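Side-chain contacts in histone-lysine N-methyltransferase SETMAR (Homo sapiens, PDB 3F2K), which joins a histone methyltransferase to a DNA-binding mariner transposase domain, the part described here, and takes part in DNA double-strand break repair and restart of stalled replication forks: residues Ser19-Arg24 / Val151-Pro156; Asp32-Cys37 / Thr205-Leu210; Glu39-Tyr44 / Ser88-Gly93; Gln103-Met108 / Leu141-Glu146. One frame throughout, in Å; residues are numbered along the deposited sequence. Where two conformers were deposited one is given.

In the fold
Helix 8-27 opens contact 1, which closes only at the loop behind strand 150-151. Before that, the start of strand 34-43 opens contact 2, which closes later on helix 202-219, and contacts 1 and 2 therefore cross. Leu-152 CD2 meets Ile-34 CD1 between them. Nested inside both loops, and in series, are contact 3, which joins the far end of strand 34-43 to strand 83-89 and the loop beyond, and contact 4, which pairs helices 98-115 and 140-147. A probable hydrogen bond, Ser-88 OG to Glu-104 OE1, links these two. Contact 4 also packs on the crossing pair, through Val-151 on Leu-144 and Val-35 on Met-108.

Contact 1 (Ser19-Arg24 / Val151-Pro156); sequences SSLILR and VLPHPP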
loop_
_atom_site.group_PDB
_atom_site.type_symbol
_atom_site.label_atom_id
_atom_site.label_comp_id
_atom_site.label_asym_id
_atom_site.label_seq_id
_atom_site.Cartn_x
_atom_site.Cartn_y
_atom_site.Cartn_z
ATOM N N SER A 19 2.378 9.269 16.681
ATOM C CA SER A 19 2.041 9.197 18.101
ATOM C C SER A 19 0.546 8.818 18.300
ATOM O O SER A 19 0.202 7.946 19.145
ATOM C CB SER A 19 2.389 10.560 18.794
ATOM O OG SER A 19 1.858 10.607 20.147
ATOM N N SER A 20 -0.306 9.428 17.504
ATOM C CA SER A 20 -1.769 9.240 17.581
ATOM C C SER A 20 -2.160 7.837 17.204
ATOM O O SER A 20 -2.995 7.223 17.901
ATOM C CB SER A 20 -2.481 10.283 16.717
ATOM O OG SER A 20 -2.395 11.534 17.361
ATOM N N LEU A 21 -1.490 7.274 16.190
ATOM C CA LEU A 21 -1.780 5.903 15.728
ATOM C C LEU A 21 -1.294 4.844 16.678
ATOM O O LEU A 21 -1.980 3.834 16.884
ATOM C CB LEU A 21 -1.238 5.621 14.292
ATOM C CG LEU A 21 -1.994 6.409 13.204
ATOM C CD1 LEU A 21 -1.471 6.149 11.771
ATOM C CD2 LEU A 21 -3.543 6.206 13.262
ATOM N N ILE A 22 -0.138 5.060 17.284
ATOM C CA ILE A 22 0.297 4.133 18.312
ATOM C C ILE A 22 -0.719 4.098 19.468
ATOM O O ILE A 22 -1.075 3.012 19.882
ATOM C CB ILE A 22 1.683 4.471 18.926
ATOM C CG1 ILE A 22 2.738 4.497 17.866
ATOM C CG2 ILE A 22 2.092 3.408 19.970
ATOM C CD1 ILE A 22 4.131 5.172 18.405
ATOM N N LEU A 23 -1.133 5.253 19.985
ATOM C CA LEU A 23 -2.132 5.308 21.071
ATOM C C LEU A 23 -3.482 4.736 20.655
ATOM O O LEU A 23 -4.084 3.930 21.410
ATOM C CB LEU A 23 -2.269 6.722 21.599
ATOM C CG LEU A 23 -1.029 7.240 22.367
ATOM C CD1 LEU A 23 -1.199 8.764 22.337
ATOM C CD2 LEU A 23 -1.208 6.681 23.791
ATOM N N ARG A 24 -3.933 5.071 19.421
ATOM C CA ARG A 24 -5.164 4.457 18.915
ATOM C C ARG A 24 -5.111 2.906 18.938
ATOM O O ARG A 24 -6.042 2.228 19.417
ATOM C CB ARG A 24 -5.497 4.964 17.490
ATOM C CG ARG A 24 -6.818 4.326 16.984
ATOM C CD ARG A 24 -7.229 4.924 15.613
ATOM N NE ARG A 24 -8.345 4.183 15.028
ATOM C CZ ARG A 24 -8.907 4.407 13.842
ATOM N NH1 ARG A 24 -8.497 5.417 13.057
ATOM N NH2 ARG A 24 -9.920 3.592 13.459
ATOM N N VAL A 151 -10.563 6.021 6.227
ATOM C CA VAL A 151 -9.191 6.245 5.726
ATOM C C VAL A 151 -8.292 6.634 6.898
ATOM O O VAL A 151 -8.617 7.534 7.687
ATOM C CB VAL A 151 -9.134 7.301 4.604
ATOM C CG1 VAL A 151 -7.641 7.520 4.120
ATOM C CG2 VAL A 151 -9.952 6.784 3.354
ATOM N N LEU A 152 -7.149 5.943 6.990
ATOM C CA LEU A 152 -6.199 6.189 8.060
ATOM C C LEU A 152 -5.394 7.479 7.746
ATOM O O LEU A 152 -5.062 7.757 6.547
ATOM C CB LEU A 152 -5.327 4.944 8.254
ATOM C CG LEU A 152 -4.652 4.656 9.574
ATOM C CD1 LEU A 152 -5.703 4.448 10.712
ATOM C CD2 LEU A 152 -3.661 3.477 9.395
ATOM N N PRO A 153 -5.221 8.344 8.765
ATOM C CA PRO A 153 -4.378 9.495 8.618
ATOM C C PRO A 153 -2.993 9.003 8.095
ATOM O O PRO A 153 -2.487 8.001 8.577
ATOM C CB PRO A 153 -4.229 10.012 10.106
ATOM C CG PRO A 153 -5.517 9.535 10.750
ATOM C CD PRO A 153 -5.778 8.223 10.141
ATOM N N HIS A 154 -2.428 9.702 7.136
ATOM C CA HIS A 154 -1.066 9.363 6.635
ATOM C C HIS A 154 -0.306 10.654 6.342
ATOM O O HIS A 154 -0.839 11.526 5.660
ATOM C CB HIS A 154 -1.132 8.573 5.326
ATOM C CG HIS A 154 0.209 8.023 4.929
ATOM N ND1 HIS A 154 0.985 8.583 3.936
ATOM C CD2 HIS A 154 0.951 7.040 5.479
ATOM C CE1 HIS A 154 2.124 7.907 3.840
ATOM N NE2 HIS A 154 2.131 6.972 4.766
ATOM N N PRO A 155 0.899 10.821 6.937
ATOM C CA PRO A 155 1.614 12.083 6.707
ATOM C C PRO A 155 2.353 12.126 5.381
ATOM O O PRO A 155 2.838 11.086 4.902
ATOM C CB PRO A 155 2.643 12.130 7.871
ATOM C CG PRO A 155 2.923 10.661 8.245
ATOM C CD PRO A 155 1.579 9.925 7.892
ATOM N N PRO A 156 2.428 13.303 4.745
ATOM C CA PRO A 156 3.117 13.415 3.489
ATOM C C PRO A 156 4.590 13.001 3.618
ATOM O O PRO A 156 5.136 12.983 4.722
ATOM C CB PRO A 156 2.944 14.915 3.133
ATOM C CG PRO A 156 1.590 15.244 3.828
ATOM C CD PRO A 156 1.712 14.542 5.111
#
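Leu-21 and Leu-152 meet tip to tip, with Leu-21 CD2 3.8 Å from Leu-152 CD1. The second methyl of the helix leucine, Leu-21 CD1, lies 4.1 Å from Leu-152 CG and also reaches the backbone of the loop, 3.8 Å from Pro-153 O. Pro-153 adds a looser apolar touch, its CD 4.3 Å from Leu-21 CD2. Arg-24, one helical turn on, runs extended from CG to NE with CG trans to its own N (chi1 -179°), which carries NH1 to 3.8 Å from Leu-152 CD1, oblique to the guanidinium. Helix 8-27 is thus joined to the loop that leaves strand 150-151, an outermost strand of the RNase H-like sheet of the transposase domain. With an alanine at Leu-152, Leu-21 CD1 would probably lose its apolar neighbour and CD2 would keep only the looser touch of Pro-153 CD across this contact, with a gap opened beside Arg-24 NH1. Further out, Arg-24 NH1 makes a salt bridge with Glu-150, and its guanidinium forms a cation-pi contact with Phe-30. The backbone of Leu-152 is hydrogen-bonded to Leu-127 and its side chain rests on Ile-126 and Leu-128, while Leu-21 also packs on Trp-214 of helix 202-219.

Contact 2 (Asp32-Cys37 / Thr205-Leu210); sequences DRIVTC and TGINQL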
loop_
_atom_site.group_PDB
_atom_site.type_symbol
_atom_site.label_atom_id
_atom_site.label_comp_id
_atom_site.label_asym_id
_atom_site.label_seq_id
_atom_site.Cartn_x
_atom_site.Cartn_y
_atom_site.Cartn_z
ATOM N N ASP A 32 -5.488 -5.461 12.161
ATOM C CA ASP A 32 -6.187 -6.539 11.462
ATOM C C ASP A 32 -7.226 -6.048 10.436
ATOM O O ASP A 32 -7.581 -6.814 9.512
ATOM C CB ASP A 32 -6.833 -7.529 12.489
ATOM C CG ASP A 32 -8.111 -6.958 13.204
ATOM O OD1 ASP A 32 -8.109 -5.874 13.817
ATOM O OD2 ASP A 32 -9.159 -7.648 13.178
ATOM N N ARG A 33 -7.690 -4.808 10.597
ATOM C CA ARG A 33 -8.708 -4.246 9.690
ATOM C C ARG A 33 -8.050 -3.426 8.574
ATOM O O ARG A 33 -8.710 -3.051 7.608
ATOM C CB ARG A 33 -9.725 -3.383 10.468
ATOM C CG ARG A 33 -10.431 -4.144 11.663
ATOM C CD ARG A 33 -11.031 -3.116 12.690
ATOM N NE ARG A 33 -11.879 -2.156 12.014
ATOM C CZ ARG A 33 -12.243 -1.021 12.529
ATOM N NH1 ARG A 33 -11.848 -0.699 13.757
ATOM N NH2 ARG A 33 -13.029 -0.191 11.832
ATOM N N ILE A 34 -6.731 -3.270 8.629
ATOM C CA ILE A 34 -6.079 -2.445 7.561
ATOM C C ILE A 34 -6.021 -3.132 6.219
ATOM O O ILE A 34 -5.642 -4.310 6.146
ATOM C CB ILE A 34 -4.632 -2.003 7.959
ATOM C CG1 ILE A 34 -4.696 -0.966 9.062
ATOM C CG2 ILE A 34 -3.922 -1.282 6.701
ATOM C CD1 ILE A 34 -3.356 -0.646 9.742
ATOM N N VAL A 35 -6.433 -2.407 5.183
ATOM C CA VAL A 35 -6.155 -2.716 3.791
ATOM C C VAL A 35 -5.168 -1.597 3.360
ATOM O O VAL A 35 -5.391 -0.464 3.674
ATOM C CB VAL A 35 -7.426 -2.607 2.922
ATOM C CG1 VAL A 35 -7.056 -2.752 1.478
ATOM C CG2 VAL A 35 -8.383 -3.840 3.277
ATOM N N THR A 36 -4.129 -1.953 2.639
ATOM C CA THR A 36 -3.176 -0.976 2.234
ATOM C C THR A 36 -2.722 -1.162 0.790
ATOM O O THR A 36 -2.746 -2.308 0.220
ATOM C CB THR A 36 -1.957 -0.980 3.247
ATOM O OG1 THR A 36 -1.232 0.257 3.155
ATOM C CG2 THR A 36 -1.036 -2.191 3.082
ATOM N N CYS A 37 -2.182 -0.091 0.214
ATOM C CA CYS A 37 -1.809 -0.168 -1.195
ATOM C C CYS A 37 -0.761 0.847 -1.519
ATOM O O CYS A 37 -0.484 1.720 -0.696
ATOM C CB CYS A 37 -3.035 0.107 -2.059
ATOM S SG CYS A 37 -3.613 1.797 -2.003
ATOM N N THR A 205 3.756 -9.565 8.458
ATOM C CA THR A 205 5.051 -8.912 8.780
ATOM C C THR A 205 4.994 -7.420 8.474
ATOM O O THR A 205 5.338 -6.597 9.319
ATOM C CB THR A 205 6.235 -9.531 8.037
ATOM O OG1 THR A 205 6.331 -10.939 8.310
ATOM C CG2 THR A 205 7.578 -8.885 8.460
ATOM N N GLY A 206 4.633 -7.080 7.230
ATOM C CA GLY A 206 4.585 -5.683 6.838
ATOM C C GLY A 206 3.650 -4.830 7.680
ATOM O O GLY A 206 4.011 -3.726 8.081
ATOM N N ILE A 207 2.450 -5.360 7.920
ATOM C CA ILE A 207 1.423 -4.663 8.651
ATOM C C ILE A 207 1.906 -4.438 10.072
ATOM O O ILE A 207 1.954 -3.306 10.549
ATOM C CB ILE A 207 0.091 -5.483 8.697
ATOM C CG1 ILE A 207 -0.447 -5.636 7.281
ATOM C CG2 ILE A 207 -0.906 -4.823 9.664
ATOM C CD1 ILE A 207 -0.912 -4.340 6.664
ATOM N N ASN A 208 2.279 -5.534 10.709
ATOM C CA ASN A 208 2.666 -5.531 12.152
ATOM C C ASN A 208 3.870 -4.615 12.502
ATOM O O ASN A 208 3.917 -3.985 13.585
ATOM C CB ASN A 208 2.734 -6.979 12.648
ATOM C CG ASN A 208 1.327 -7.542 12.831
ATOM O OD1 ASN A 208 0.576 -7.060 13.694
ATOM N ND2 ASN A 208 0.942 -8.553 12.027
ATOM N N GLN A 209 4.737 -4.444 11.519
ATOM C CA GLN A 209 5.883 -3.518 11.660
ATOM C C GLN A 209 5.432 -2.093 11.866
ATOM O O GLN A 209 6.219 -1.317 12.346
ATOM C CB GLN A 209 6.810 -3.606 10.469
ATOM C CG GLN A 209 7.746 -4.777 10.696
ATOM C CD GLN A 209 8.679 -5.061 9.547
ATOM O OE1 GLN A 209 8.629 -4.404 8.533
ATOM N NE2 GLN A 209 9.556 -6.065 9.728
ATOM N N LEU A 210 4.177 -1.740 11.512
ATOM C CA LEU A 210 3.747 -0.360 11.704
ATOM C C LEU A 210 3.974 0.180 13.113
ATOM O O LEU A 210 4.329 1.384 13.271
ATOM C CB LEU A 210 2.241 -0.149 11.346
ATOM C CG LEU A 210 1.856 -0.157 9.865
ATOM C CD1 LEU A 210 0.322 -0.256 9.726
ATOM C CD2 LEU A 210 2.367 1.186 9.216
#
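Ile-34 and Ile-207 are the residues of nearest approach, their CA atoms 7.9 Å apart, where strand 34-37 crosses helix 205-210 at 107° with an axis separation of 10.6 Å. In the closest side-chain touch, Ile-34 and Leu-210 reach toward each other tip to tip, CD1 of Ile-34 lying 3.7 Å from CD1 of Leu-210. Ile-34 spreads its branches: CG1 carries CD1 to Leu-210, whereas CG2 faces Ile-207 CD1 at 4.3 Å. Ile-207 slides past Thr-36 in the opposite direction, its CD1 4.2 Å from Thr-36 CG2. Ile-207 was deposited in two conformers, so these two looser touches are less certain than the Ile-34 to Leu-210 one. At Thr-36, chi1 of -160° turns OG1 to the far side of CB from the backbone N, which leaves CG2 between N and C, facing the helix. In the RNase H-like fold this packs helix 202-219 against the strand that leads to the magnesium ligand Asp-38. Leu-210 also touches Leu-128 on the neighbouring strand. Only methyl groups meet across the interface; the hydroxyl of Thr-36 bonds to Leu-128 O, and the join therefore rests on shape and exclusion of water, with no directional bond fixing its register.

Contact 3 (Glu39-Tyr44 / Ser88-Gly93); sequences EKWILY and SFLNPG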
loop_
_atom_site.group_PDB
_atom_site.type_symbol
_atom_site.label_atom_id
_atom_site.label_comp_id
_atom_site.label_asym_id
_atom_site.label_seq_id
_atom_site.Cartn_x
_atom_site.Cartn_y
_atom_site.Cartn_z
ATOM N N GLU A 39 1.278 2.332 -5.513
ATOM C CA GLU A 39 1.590 2.229 -6.952
ATOM C C GLU A 39 3.116 2.139 -7.072
ATOM O O GLU A 39 3.889 2.777 -6.310
ATOM C CB GLU A 39 1.044 3.474 -7.680
ATOM C CG GLU A 39 -0.520 3.551 -7.849
ATOM C CD GLU A 39 -1.236 4.193 -6.626
ATOM O OE1 GLU A 39 -0.569 4.551 -5.646
ATOM O OE2 GLU A 39 -2.467 4.376 -6.715
ATOM N N LYS A 40 3.557 1.354 -8.045
ATOM C CA LYS A 40 4.979 1.373 -8.425
ATOM C C LYS A 40 5.165 1.181 -9.944
ATOM O O LYS A 40 4.529 0.350 -10.561
ATOM C CB LYS A 40 5.735 0.261 -7.659
ATOM C CG LYS A 40 7.121 -0.086 -8.165
ATOM C CD LYS A 40 7.796 -1.064 -7.244
ATOM C CE LYS A 40 9.141 -1.491 -7.820
ATOM N NZ LYS A 40 10.010 -0.346 -7.483
ATOM N N TRP A 41 6.057 1.968 -10.528
ATOM C CA TRP A 41 6.563 1.637 -11.875
ATOM C C TRP A 41 7.624 0.516 -11.877
ATOM O O TRP A 41 8.719 0.640 -11.262
ATOM C CB TRP A 41 7.108 2.920 -12.564
ATOM C CG TRP A 41 6.035 3.911 -12.881
ATOM C CD1 TRP A 41 5.682 4.993 -12.143
ATOM C CD2 TRP A 41 5.118 3.864 -13.994
ATOM N NE1 TRP A 41 4.619 5.633 -12.727
ATOM C CE2 TRP A 41 4.263 4.970 -13.871
ATOM C CE3 TRP A 41 4.961 3.006 -15.089
ATOM C CZ2 TRP A 41 3.237 5.245 -14.815
ATOM C CZ3 TRP A 41 3.955 3.266 -16.021
ATOM C CH2 TRP A 41 3.091 4.364 -15.868
ATOM N N ILE A 42 7.299 -0.563 -12.572
ATOM C CA ILE A 42 8.187 -1.706 -12.706
ATOM C C ILE A 42 8.892 -1.514 -14.091
ATOM O O ILE A 42 8.230 -1.511 -15.125
ATOM C CB ILE A 42 7.455 -3.003 -12.765
ATOM C CG1 ILE A 42 6.854 -3.354 -11.387
ATOM C CG2 ILE A 42 8.434 -4.166 -13.301
ATOM C CD1 ILE A 42 6.139 -4.677 -11.359
ATOM N N LEU A 43 10.195 -1.298 -14.032
ATOM C CA LEU A 43 11.027 -1.161 -15.240
ATOM C C LEU A 43 11.161 -2.498 -15.933
ATOM O O LEU A 43 11.170 -3.560 -15.294
ATOM C CB LEU A 43 12.426 -0.658 -14.894
ATOM C CG LEU A 43 12.584 0.641 -14.113
ATOM C CD1 LEU A 43 14.024 0.885 -13.845
ATOM C CD2 LEU A 43 11.945 1.838 -14.831
ATOM N N TYR A 44 11.282 -2.451 -17.254
ATOM C CA TYR A 44 11.457 -3.657 -18.032
ATOM C C TYR A 44 12.891 -4.181 -17.878
ATOM O O TYR A 44 13.102 -5.405 -17.822
ATOM C CB TYR A 44 11.172 -3.402 -19.509
ATOM C CG TYR A 44 9.723 -3.417 -19.940
ATOM C CD1 TYR A 44 8.693 -2.927 -19.113
ATOM C CD2 TYR A 44 9.385 -3.842 -21.218
ATOM C CE1 TYR A 44 7.387 -2.908 -19.537
ATOM C CE2 TYR A 44 8.075 -3.820 -21.640
ATOM C CZ TYR A 44 7.085 -3.364 -20.792
ATOM O OH TYR A 44 5.799 -3.339 -21.237
ATOM N N SER A 88 -3.155 -4.972 -10.041
ATOM C CA SER A 88 -3.619 -4.665 -11.414
ATOM C C SER A 88 -2.488 -3.905 -12.083
ATOM O O SER A 88 -1.661 -3.263 -11.398
ATOM C CB SER A 88 -4.911 -3.823 -11.421
ATOM O OG SER A 88 -4.766 -2.565 -10.786
ATOM N N PHE A 89 -2.447 -3.998 -13.397
ATOM C CA PHE A 89 -1.413 -3.286 -14.168
ATOM C C PHE A 89 -2.139 -2.275 -15.040
ATOM O O PHE A 89 -3.233 -2.562 -15.509
ATOM C CB PHE A 89 -0.643 -4.284 -15.025
ATOM C CG PHE A 89 0.120 -5.266 -14.206
ATOM C CD1 PHE A 89 1.425 -4.990 -13.824
ATOM C CD2 PHE A 89 -0.465 -6.446 -13.783
ATOM C CE1 PHE A 89 2.145 -5.902 -13.028
ATOM C CE2 PHE A 89 0.273 -7.357 -12.991
ATOM C CZ PHE A 89 1.548 -7.067 -12.622
ATOM N N LEU A 90 -1.565 -1.084 -15.146
ATOM C CA LEU A 90 -2.122 -0.012 -15.963
ATOM C C LEU A 90 -1.861 -0.364 -17.420
ATOM O O LEU A 90 -0.688 -0.567 -17.822
ATOM C CB LEU A 90 -1.438 1.296 -15.581
ATOM C CG LEU A 90 -1.877 2.653 -16.139
ATOM C CD1 LEU A 90 -3.211 3.028 -15.521
ATOM C CD2 LEU A 90 -0.758 3.630 -15.806
ATOM N N ASN A 91 -2.964 -0.478 -18.159
ATOM C CA ASN A 91 -3.043 -0.954 -19.553
ATOM C C ASN A 91 -3.185 0.181 -20.566
ATOM O O ASN A 91 -3.640 1.296 -20.238
ATOM C CB ASN A 91 -4.253 -1.888 -19.754
ATOM C CG ASN A 91 -4.220 -3.108 -18.861
ATOM O OD1 ASN A 91 -5.227 -3.440 -18.242
ATOM N ND2 ASN A 91 -3.072 -3.774 -18.786
ATOM N N PRO A 92 -2.795 -0.088 -21.818
ATOM C CA PRO A 92 -3.024 0.960 -22.857
ATOM C C PRO A 92 -4.461 1.481 -22.824
ATOM O O PRO A 92 -5.403 0.696 -22.636
ATOM C CB PRO A 92 -2.767 0.220 -24.192
ATOM C CG PRO A 92 -2.401 -1.231 -23.824
ATOM C CD PRO A 92 -2.097 -1.274 -22.334
ATOM N N GLY A 93 -4.629 2.789 -22.995
ATOM C CA GLY A 93 -5.952 3.419 -23.002
ATOM C C GLY A 93 -6.331 4.041 -21.676
ATOM O O GLY A 93 -7.000 5.086 -21.638
#
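The Trp-41 indole meets Leu-90 at its far corner, CH2 of Trp-41 coming 3.9 Å from Leu-90 CD2; the methyl stands obliquely to the ring system, and the two side chains cross at a slant. The second flat group, the Phe-89 ring, is touched at its rim, Ile-42 CD1 lying near the ring plane and 4.5 Å from Phe-89 CE1, a loose approach. Beyond the two segments, the indole makes a cation-pi contact with Lys-72, and the benzyl group packs on Val-75.

The strands concerned are not neighbours. In the RNase H-like sheet of the DDE-type transposase domain, strand 72-80 runs between 34-43 and 83-89, with backbone bonds from Ile-42 to Val-73 on one side and from Ser-88 to Thr-76 on the other. The contact must bridge that middle strand: the CA atoms of Trp-41 and Leu-90 are 9.7 Å apart, and those of Ile-42 and Phe-89 9.8 Å. Because side chains alternate along a strand, the two pairs lie on opposite faces of the sheet. On one face, Trp-41 has CG opposite its carbonyl carbon (chi1 -67°), and although its CB points away from the other segment, the length of the indole brings CH2 back to Leu-90. Ile-96 touches both Trp-41 and Leu-90 there, and a bound magnesium ion is about 9 Å from the Trp-41 side chain. On the other face, helix 184-196 covers Phe-89 through Gln-184 and Glu-188.

Contact 4 (Gln103-Met108 / Leu141-Glu146); sequences QEIDEM and LQKLNE
Asp-106 and Lys-143 form the polar part of the contact, a salt bridge in which Lys-143 NZ donates to Asp-106 OD2 at 2.7 Å. The bond uses the anti lone pair of OD2, the one turned away from the other carboxylate oxygen, and the two side chains cross at about a right angle. Lys-143 is not stretched out; bends at chi2 (55°) and chi3 (66°) fold it so that CD and CE also pass the acceptor, each 3.6 Å from Asp-106 OD2. A water accepts a second bond from Lys-143 NZ at 2.7 Å and gives a weak one to Gln-103 OE1, linking the ammonium to the preceding turn of the other helix.

The helices that carry these groups run nearly parallel, 23° between the segment directions and 9.7 Å between their axes, and belong to the helical layer on one face of the RNase H-like sheet. Toward that sheet Ile-105 rests on Trp-78 of strand 72-80.

The apolar part of the contact is carried by Ile-105, Leu-144 and the aliphatic stem of Lys-143. Ile-105 CG2 lies 3.8 Å from Leu-144 CD2, its CD1 is equally near that methyl, and these side chains also cross at about a right angle. Lys-143 joins in through CG, 3.9 Å from Ile-105 CG2, sliding past in the opposite direction. An alanine in place of Lys-143 would probably leave the Asp-106 carboxylate without its counter-charge, while the like charge of Glu-146, OE1 6.6 Å from Asp-106 OD2, remained nearby, and uncover one side of Ile-105. Leu-144 in turn packs on Tyr-149 in the loop that follows helix 140-147.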
loop_
_atom_site.group_PDB
_atom_site.type_symbol
_atom_site.label_atom_id
_atom_site.label_comp_id
_atom_site.label_asym_id
_atom_site.label_seq_id
_atom_site.Cartn_x
_atom_site.Cartn_y
_atom_site.Cartn_z
ATOM N N GLN A 103 -12.921 2.781 -9.410
ATOM C CA GLN A 103 -13.302 1.500 -10.008
ATOM C C GLN A 103 -12.399 0.393 -9.476
ATOM O O GLN A 103 -12.858 -0.712 -9.185
ATOM C CB GLN A 103 -13.248 1.578 -11.533
ATOM C CG GLN A 103 -14.369 2.455 -12.069
ATOM C CD GLN A 103 -15.762 1.990 -11.548
ATOM O OE1 GLN A 103 -16.524 2.774 -10.941
ATOM N NE2 GLN A 103 -16.052 0.689 -11.720
ATOM N N GLU A 104 -11.123 0.717 -9.254
ATOM C CA GLU A 104 -10.197 -0.259 -8.691
ATOM C C GLU A 104 -10.550 -0.628 -7.255
ATOM O O GLU A 104 -10.445 -1.808 -6.862
ATOM C CB GLU A 104 -8.774 0.304 -8.769
ATOM C CG GLU A 104 -8.204 0.207 -10.242
ATOM C CD GLU A 104 -8.105 -1.229 -10.836
ATOM O OE1 GLU A 104 -7.737 -2.204 -10.147
ATOM O OE2 GLU A 104 -8.364 -1.382 -12.061
ATOM N N ILE A 105 -10.927 0.365 -6.464
ATOM C CA ILE A 105 -11.356 0.145 -5.048
ATOM C C ILE A 105 -12.603 -0.746 -5.029
ATOM O O ILE A 105 -12.685 -1.691 -4.262
ATOM C CB ILE A 105 -11.668 1.484 -4.397
ATOM C CG1 ILE A 105 -10.365 2.253 -4.095
ATOM C CG2 ILE A 105 -12.482 1.343 -3.101
ATOM C CD1 ILE A 105 -10.690 3.719 -3.648
ATOM N N ASP A 106 -13.552 -0.461 -5.907
ATOM C CA ASP A 106 -14.756 -1.343 -6.018
ATOM C C ASP A 106 -14.357 -2.796 -6.315
ATOM O O ASP A 106 -14.897 -3.731 -5.684
ATOM C CB ASP A 106 -15.680 -0.809 -7.105
ATOM C CG ASP A 106 -17.089 -1.178 -6.890
ATOM O OD1 ASP A 106 -17.418 -2.378 -7.108
ATOM O OD2 ASP A 106 -17.874 -0.271 -6.610
ATOM N N GLU A 107 -13.446 -3.012 -7.264
ATOM C CA GLU A 107 -13.038 -4.386 -7.654
ATOM C C GLU A 107 -12.300 -5.020 -6.482
ATOM O O GLU A 107 -12.577 -6.186 -6.159
ATOM C CB GLU A 107 -12.127 -4.363 -8.886
ATOM C CG GLU A 107 -11.826 -5.766 -9.437
ATOM C CD GLU A 107 -10.990 -5.774 -10.712
ATOM O OE1 GLU A 107 -10.868 -4.718 -11.369
ATOM O OE2 GLU A 107 -10.462 -6.878 -11.048
HETATM N N MSE A 108 -11.356 -4.267 -5.906
HETATM C CA MSE A 108 -10.612 -4.761 -4.699
HETATM C C MSE A 108 -11.591 -5.188 -3.571
HETATM O O MSE A 108 -11.372 -6.233 -2.937
HETATM C CB MSE A 108 -9.672 -3.713 -4.161
HETATM C CG MSE A 108 -8.936 -4.164 -2.793
HETATM SE SE MSE A 108 -9.877 -3.744 -1.306
HETATM C CE MSE A 108 -10.088 -1.799 -1.485
ATOM N N LEU A 141 -13.256 9.467 -2.904
ATOM C CA LEU A 141 -13.752 9.662 -1.562
ATOM C C LEU A 141 -15.176 9.117 -1.402
ATOM O O LEU A 141 -15.487 8.392 -0.442
ATOM C CB LEU A 141 -13.689 11.156 -1.184
ATOM C CG LEU A 141 -12.210 11.679 -1.160
ATOM C CD1 LEU A 141 -12.239 13.102 -0.798
ATOM C CD2 LEU A 141 -11.454 10.863 -0.051
ATOM N N GLN A 142 -16.043 9.450 -2.343
ATOM C CA GLN A 142 -17.406 8.897 -2.290
ATOM C C GLN A 142 -17.453 7.341 -2.344
ATOM O O GLN A 142 -18.246 6.737 -1.647
ATOM C CB GLN A 142 -18.271 9.497 -3.378
ATOM C CG GLN A 142 -19.767 9.141 -3.080
ATOM C CD GLN A 142 -20.708 9.668 -4.118
ATOM O OE1 GLN A 142 -20.728 9.214 -5.283
ATOM N NE2 GLN A 142 -21.502 10.623 -3.712
ATOM N N LYS A 143 -16.607 6.724 -3.138
ATOM C CA LYS A 143 -16.585 5.282 -3.234
ATOM C C LYS A 143 -16.241 4.681 -1.873
ATOM O O LYS A 143 -16.834 3.699 -1.438
ATOM C CB LYS A 143 -15.555 4.872 -4.273
ATOM C CG LYS A 143 -15.485 3.319 -4.514
ATOM C CD LYS A 143 -16.848 2.751 -4.871
ATOM C CE LYS A 143 -17.335 3.263 -6.209
ATOM N NZ LYS A 143 -18.504 2.379 -6.617
ATOM N N LEU A 144 -15.222 5.258 -1.245
ATOM C CA LEU A 144 -14.799 4.816 0.077
ATOM C C LEU A 144 -15.951 4.981 1.053
ATOM O O LEU A 144 -16.276 4.008 1.763
ATOM C CB LEU A 144 -13.537 5.553 0.576
ATOM C CG LEU A 144 -12.317 5.029 -0.273
ATOM C CD1 LEU A 144 -11.081 5.958 -0.034
ATOM C CD2 LEU A 144 -11.916 3.533 -0.072
ATOM N N ASN A 145 -16.625 6.132 1.036
ATOM C CA ASN A 145 -17.713 6.327 1.971
ATOM C C ASN A 145 -18.842 5.267 1.709
ATOM O O ASN A 145 -19.357 4.640 2.656
ATOM C CB ASN A 145 -18.230 7.772 1.897
ATOM C CG ASN A 145 -19.483 7.992 2.762
ATOM O OD1 ASN A 145 -20.620 8.039 2.228
ATOM N ND2 ASN A 145 -19.293 8.122 4.063
ATOM N N GLU A 146 -19.189 5.071 0.449
ATOM C CA GLU A 146 -20.243 4.164 0.038
ATOM C C GLU A 146 -19.974 2.716 0.369
ATOM O O GLU A 146 -20.904 2.032 0.779
ATOM C CB GLU A 146 -20.535 4.305 -1.451
ATOM C CG GLU A 146 -21.119 5.631 -1.756
ATOM C CD GLU A 146 -21.564 5.720 -3.215
ATOM O OE1 GLU A 146 -21.133 4.864 -3.998
ATOM O OE2 GLU A 146 -22.312 6.662 -3.571
HETATM O O HOH W 1 -19.302 2.957 -9.101
#